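1-pyrroline-5-carboxylate dehydrogenase (Thermus thermophilus, PDB 1UZB) probably catalyses the oxidation of the aldehyde derived from 1-pyrroline-5-carboxylate to glutamate, as an enzyme of the aldehyde dehydrogenase family. Local coordinates at residues K88-K91 against D92-Q95. Sequence-based numbering, arbitrary orientation.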
loop_
_atom_site.group_PDB
_atom_site.type_symbol
_atom_site.label_atom_id
_atom_site.label_comp_id
_atom_site.label_asym_id
_atom_site.label_seq_id
_atom_site.Cartn_x
_atom_site.Cartn_y
_atom_site.Cartn_z
ATOM N N LYS A 88 -8.999 -30.468 -17.820
ATOM C CA LYS A 88 -10.232 -30.500 -17.033
ATOM C C LYS A 88 -10.010 -30.409 -15.530
ATOM O O LYS A 88 -10.794 -29.774 -14.826
ATOM C CB LYS A 88 -11.044 -31.761 -17.349
ATOM C CG LYS A 88 -11.797 -31.702 -18.666
ATOM C CD LYS A 88 -12.628 -32.960 -18.882
ATOM C CE LYS A 88 -13.470 -32.861 -20.145
ATOM N NZ LYS A 88 -12.636 -32.635 -21.358
ATOM N N THR A 89 -8.953 -31.048 -15.037
ATOM C CA THR A 89 -8.660 -31.009 -13.608
ATOM C C THR A 89 -7.510 -30.070 -13.242
ATOM O O THR A 89 -7.535 -29.445 -12.187
ATOM C CB THR A 89 -8.355 -32.421 -13.052
ATOM O OG1 THR A 89 -7.321 -33.038 -13.829
ATOM C CG2 THR A 89 -9.609 -33.285 -13.089
ATOM N N TRP A 90 -6.512 -29.962 -14.116
ATOM C CA TRP A 90 -5.363 -29.092 -13.864
ATOM C C TRP A 90 -5.788 -27.633 -13.696
ATOM O O TRP A 90 -5.237 -26.903 -12.868
ATOM C CB TRP A 90 -4.360 -29.231 -15.017
ATOM C CG TRP A 90 -3.129 -28.365 -14.918
ATOM C CD1 TRP A 90 -2.763 -27.362 -15.774
ATOM C CD2 TRP A 90 -2.081 -28.461 -13.943
ATOM N NE1 TRP A 90 -1.554 -26.831 -15.395
ATOM C CE2 TRP A 90 -1.112 -27.486 -14.275
ATOM C CE3 TRP A 90 -1.866 -29.277 -12.822
ATOM C CZ2 TRP A 90 0.055 -27.304 -13.528
ATOM C CZ3 TRP A 90 -0.703 -29.097 -12.079
ATOM C CH2 TRP A 90 0.242 -28.116 -12.438
ATOM N N LYS A 91 -6.780 -27.211 -14.472
ATOM C CA LYS A 91 -7.261 -25.838 -14.395
ATOM C C LYS A 91 -7.874 -25.540 -13.028
ATOM O O LYS A 91 -7.944 -24.377 -12.623
ATOM C CB LYS A 91 -8.310 -25.580 -15.481
ATOM C CG LYS A 91 -9.639 -26.278 -15.227
ATOM C CD LYS A 91 -10.595 -26.096 -16.394
ATOM C CE LYS A 91 -11.948 -26.716 -16.089
ATOM N NZ LYS A 91 -12.628 -26.032 -14.957
ATOM N N ASP A 92 -8.316 -26.583 -12.327
ATOM C CA ASP A 92 -8.937 -26.415 -11.013
ATOM C C ASP A 92 -7.972 -26.464 -9.829
ATOM O O ASP A 92 -8.376 -26.244 -8.689
ATOM C CB ASP A 92 -10.046 -27.452 -10.797
ATOM C CG ASP A 92 -11.224 -27.255 -11.731
ATOM O OD1 ASP A 92 -11.482 -26.104 -12.141
ATOM O OD2 ASP A 92 -11.904 -28.256 -12.043
ATOM N N TRP A 93 -6.706 -26.778 -10.085
ATOM C CA TRP A 93 -5.717 -26.805 -9.012
ATOM C C TRP A 93 -5.571 -25.401 -8.438
ATOM O O TRP A 93 -5.594 -24.418 -9.182
ATOM C CB TRP A 93 -4.339 -27.210 -9.543
ATOM C CG TRP A 93 -4.062 -28.672 -9.630
ATOM C CD1 TRP A 93 -4.863 -29.633 -10.181
ATOM C CD2 TRP A 93 -2.862 -29.337 -9.219
ATOM N NE1 TRP A 93 -4.232 -30.853 -10.143
ATOM C CE2 TRP A 93 -3.003 -30.700 -9.557
ATOM C CE3 TRP A 93 -1.679 -28.910 -8.601
ATOM C CZ2 TRP A 93 -2.002 -31.644 -9.297
ATOM C CZ3 TRP A 93 -0.684 -29.846 -8.343
ATOM C CH2 TRP A 93 -0.855 -31.198 -8.692
ATOM N N PRO A 94 -5.440 -25.280 -7.109
ATOM C CA PRO A 94 -5.274 -23.937 -6.552
ATOM C C PRO A 94 -3.959 -23.424 -7.138
ATOM O O PRO A 94 -3.029 -24.207 -7.350
ATOM C CB PRO A 94 -5.159 -24.195 -5.053
ATOM C CG PRO A 94 -6.034 -25.398 -4.858
ATOM C CD PRO A 94 -5.673 -26.273 -6.043
ATOM N N GLN A 95 -3.873 -22.126 -7.402
ATOM C CA GLN A 95 -2.647 -21.585 -7.975
ATOM C C GLN A 95 -1.440 -21.884 -7.088
ATOM O O GLN A 95 -0.347 -22.154 -7.588
ATOM C CB GLN A 95 -2.771 -20.076 -8.204
ATOM C CG GLN A 95 -1.550 -19.468 -8.890
ATOM C CD GLN A 95 -1.227 -20.155 -10.204
ATOM O OE1 GLN A 95 -2.038 -20.161 -11.132
ATOM N NE2 GLN A 95 -0.040 -20.742 -10.289
HETATM O O HOH W 1 -12.327 -30.845 -12.871
#
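Lys-91 and Asp-92, neighbours in sequence, form a salt bridge with NZ 3.0 Å from OD1; the ammonium reaches the syn side of the carboxylate, 31° out of its plane. The lysine CG lies between the backbone N and the carbonyl carbon (chi1 71°), and a bend at chi4 brings NZ beside Asp-92. The second carboxylate oxygen, OD2, accepts from a water 2.8 Å away that also donates to Lys-88 O, so both oxygens are engaged. Two backbone hydrogen bonds follow: Asp-92 N to Thr-89 O, 3.0 Å, and Trp-93 N to Trp-90 O, 3.1 Å, the latter closing a type I turn from Trp-90 to Trp-93. That turn brings the indoles together edge-to-face, planes at 54°, with Trp-90 CZ3 3.5 Å above the plane of the Trp-93 ring, over its centre. At the Trp-93 edge, CD1 lies 3.3 Å from Thr-89 O. With an alanine replacing Trp-93, the CZ3 edge of Trp-90 is likely to lose the face it packs against, leaving a gap there. Trp-90 NE1 is hydrogen-bonded to Val-198 O. The turn links helix 73-90 to helix 95-111, whose Leu-101 touches both indoles, as does Pro-229 from a loop; Glu-455 of a second subunit packs on Trp-93.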